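Local coordinates for protein tyrosyl-tRNA synthetase (Aeropyrum pernix, PDB 2CYA) that catalyses, in all likelihood, the two-step attachment of tyrosine to its cognate tRNA, activating the amino acid with ATP before transferring it to the acceptor end, at residues 46-51 and 248-253. Sequence-based numbering, arbitrary orientation.
With SO4 (sulfate ion), chain C.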
ATOM      1  N   GLY A  46       5.407  21.959  -7.427  1.00 34.95           N
ATOM      2  CA  GLY A  46       6.228  23.124  -7.708  1.00 34.40           C
ATOM      3  C   GLY A  46       5.364  24.347  -7.969  1.00 33.65           C
ATOM      4  O   GLY A  46       4.172  24.341  -7.683  1.00 32.14           O
ATOM      5  N   VAL A  47       5.953  25.400  -8.518  1.00 33.69           N
ATOM      6  CA  VAL A  47       5.183  26.602  -8.797  1.00 31.97           C
ATOM      7  C   VAL A  47       4.251  26.338  -9.980  1.00 30.51           C
ATOM      8  O   VAL A  47       4.659  25.793 -11.007  1.00 27.80           O
ATOM      9  CB  VAL A  47       6.103  27.796  -9.140  1.00 34.13           C
ATOM     10  CG1 VAL A  47       5.266  29.067  -9.312  1.00 33.19           C
ATOM     11  CG2 VAL A  47       7.151  27.982  -8.039  1.00 31.99           C
ATOM     12  N   ALA A  48       2.990  26.719  -9.828  1.00 29.28           N
ATOM     13  CA  ALA A  48       2.032  26.521 -10.896  1.00 29.78           C
ATOM     14  C   ALA A  48       2.457  27.223 -12.195  1.00 29.32           C
ATOM     15  O   ALA A  48       2.918  28.363 -12.177  1.00 28.18           O
ATOM     16  CB  ALA A  48       0.679  27.028 -10.463  1.00 29.99           C
ATOM     17  N   HIS A  49       2.323  26.524 -13.316  1.00 27.71           N
ATOM     18  CA  HIS A  49       2.635  27.132 -14.597  1.00 29.03           C
ATOM     19  C   HIS A  49       1.304  27.220 -15.354  1.00 26.65           C
ATOM     20  O   HIS A  49       0.299  26.675 -14.905  1.00 22.98           O
ATOM     21  CB  HIS A  49       3.697  26.324 -15.351  1.00 30.66           C
ATOM     22  CG  HIS A  49       3.338  24.893 -15.573  1.00 34.07           C
ATOM     23  ND1 HIS A  49       2.396  24.496 -16.498  1.00 37.74           N
ATOM     24  CD2 HIS A  49       3.828  23.757 -15.022  1.00 37.53           C
ATOM     25  CE1 HIS A  49       2.323  23.176 -16.509  1.00 38.93           C
ATOM     26  NE2 HIS A  49       3.182  22.702 -15.623  1.00 37.81           N
ATOM     27  N   ILE A  50       1.282  27.889 -16.495  1.00 26.58           N
ATOM     28  CA  ILE A  50       0.011  28.087 -17.176  1.00 25.76           C
ATOM     29  C   ILE A  50      -0.729  26.840 -17.624  1.00 27.90           C
ATOM     30  O   ILE A  50      -1.934  26.893 -17.860  1.00 27.80           O
ATOM     31  CB  ILE A  50       0.183  29.049 -18.363  1.00 28.93           C
ATOM     32  CG1 ILE A  50       1.185  28.475 -19.390  1.00 26.75           C
ATOM     33  CG2 ILE A  50       0.654  30.405 -17.832  1.00 24.03           C
ATOM     34  CD1 ILE A  50       1.291  29.329 -20.653  1.00 27.28           C
ATOM     35  N   GLY A  51      -0.019  25.717 -17.718  1.00 28.01           N
ATOM     36  CA  GLY A  51      -0.656  24.489 -18.150  1.00 26.18           C
ATOM     37  C   GLY A  51      -1.754  24.051 -17.216  1.00 27.05           C
ATOM     38  O   GLY A  51      -2.760  23.471 -17.636  1.00 27.52           O
ATOM     39  N   VAL A 248       5.861  28.552 -18.796  1.00 35.37           N
ATOM     40  CA  VAL A 248       5.537  29.875 -18.309  1.00 32.50           C
ATOM     41  C   VAL A 248       4.894  29.720 -16.936  1.00 32.01           C
ATOM     42  O   VAL A 248       3.827  29.117 -16.810  1.00 31.82           O
ATOM     43  CB  VAL A 248       4.566  30.589 -19.272  1.00 31.27           C
ATOM     44  CG1 VAL A 248       4.239  31.987 -18.755  1.00 29.14           C
ATOM     45  CG2 VAL A 248       5.202  30.666 -20.661  1.00 32.24           C
ATOM     46  N   PHE A 249       5.547  30.233 -15.900  1.00 29.73           N
ATOM     47  CA  PHE A 249       4.981  30.127 -14.551  1.00 30.08           C
ATOM     48  C   PHE A 249       4.046  31.302 -14.270  1.00 29.62           C
ATOM     49  O   PHE A 249       4.182  32.368 -14.880  1.00 26.80           O
ATOM     50  CB  PHE A 249       6.091  30.082 -13.499  1.00 30.94           C
ATOM     51  CG  PHE A 249       7.036  28.940 -13.680  1.00 33.89           C
ATOM     52  CD1 PHE A 249       8.231  29.112 -14.359  1.00 34.76           C
ATOM     53  CD2 PHE A 249       6.703  27.668 -13.215  1.00 35.82           C
ATOM     54  CE1 PHE A 249       9.090  28.028 -14.581  1.00 36.57           C
ATOM     55  CE2 PHE A 249       7.553  26.577 -13.432  1.00 36.17           C
ATOM     56  CZ  PHE A 249       8.746  26.758 -14.116  1.00 35.78           C
ATOM     57  N   VAL A 250       3.108  31.106 -13.344  1.00 27.65           N
ATOM     58  CA  VAL A 250       2.152  32.152 -13.032  1.00 29.65           C
ATOM     59  C   VAL A 250       2.809  33.339 -12.370  1.00 30.64           C
ATOM     60  O   VAL A 250       2.150  34.339 -12.135  1.00 31.80           O
ATOM     61  CB  VAL A 250       0.983  31.653 -12.125  1.00 29.28           C
ATOM     62  CG1 VAL A 250       0.162  30.610 -12.864  1.00 30.84           C
ATOM     63  CG2 VAL A 250       1.519  31.103 -10.823  1.00 28.67           C
ATOM     64  N   VAL A 251       4.103  33.234 -12.066  1.00 30.55           N
ATOM     65  CA  VAL A 251       4.802  34.353 -11.448  1.00 32.04           C
ATOM     66  C   VAL A 251       5.951  34.880 -12.298  1.00 32.65           C
ATOM     67  O   VAL A 251       6.775  35.649 -11.806  1.00 34.09           O
ATOM     68  CB  VAL A 251       5.362  34.023 -10.028  1.00 34.03           C
ATOM     69  CG1 VAL A 251       4.213  33.741  -9.051  1.00 32.56           C
ATOM     70  CG2 VAL A 251       6.336  32.857 -10.101  1.00 33.19           C
ATOM     71  N   ASP A 252       6.022  34.466 -13.560  1.00 32.07           N
ATOM     72  CA  ASP A 252       7.065  34.974 -14.450  1.00 31.15           C
ATOM     73  C   ASP A 252       6.748  36.443 -14.745  1.00 30.91           C
ATOM     74  O   ASP A 252       5.576  36.839 -14.783  1.00 30.76           O
ATOM     75  CB  ASP A 252       7.082  34.232 -15.796  1.00 31.81           C
ATOM     76  CG  ASP A 252       7.802  32.913 -15.735  1.00 30.79           C
ATOM     77  OD1 ASP A 252       8.601  32.729 -14.806  1.00 33.28           O
ATOM     78  OD2 ASP A 252       7.576  32.063 -16.629  1.00 30.34           O
ATOM     79  N   SER A 253       7.792  37.234 -14.980  1.00 30.61           N
ATOM     80  CA  SER A 253       7.637  38.656 -15.293  1.00 30.04           C
ATOM     81  C   SER A 253       7.095  38.788 -16.708  1.00 28.98           C
ATOM     82  O   SER A 253       7.124  37.818 -17.473  1.00 29.18           O
ATOM     83  CB  SER A 253       9.001  39.359 -15.213  1.00 28.21           C
ATOM     84  OG  SER A 253       9.889  38.853 -16.209  1.00 30.32           O
TER
HETATM   85  S   SO4 C1002       3.593  19.094 -13.980  1.00108.85           S
HETATM   86  O1  SO4 C1002       2.990  19.030 -15.385  1.00108.11           O
HETATM   87  O2  SO4 C1002       2.658  18.321 -13.052  1.00108.18           O
HETATM   88  O3  SO4 C1002       4.822  18.384 -14.017  1.00108.69           O
HETATM   89  O4  SO4 C1002       3.462  20.453 -13.589  1.00107.97           O
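Ile50 N donates to Val248 O (2.8 Å) and Val250 N to Ala48 O (3.0 Å, N-H...O 171°), forming a single antiparallel bridge with His49 and Phe249 as its non-hydrogen-bonded pair. Both His49 nitrogens are used: ND1 accepts from Gly51 N at 3.0 Å, a capping bond at the turn into the following helix, and NE2 donates to sulfate O4, also at 3.0 Å. With chi1 at 56°, CG lies between the backbone N and the carbonyl carbon, which brings ND1 to Gly51 N, 18° out of the ring plane. A phenylalanine in place of His49 would probably leave Gly51 N without its cap and the sulfate without one of its donors. His49 opens the HIGH-type class I signature (here HIGW); it, Trp52 and Lys241 of the KMSKS motif are inferred to bind ATP and here share a sulfate, probably from the crystallisation liquor. Asp252 OD2 takes Phe249 N from above its carboxylate plane (2.8 Å), bracing a type I turn, and forms a salt bridge with Lys260. Val47 O meets the Phe249 ring edge in plane, 3.5 Å from CD2. Farther out, Val47 CG1 touches Val251 CG2 (4.0 Å), and Ile50 CD1 packs on Val248 CB (3.8 Å).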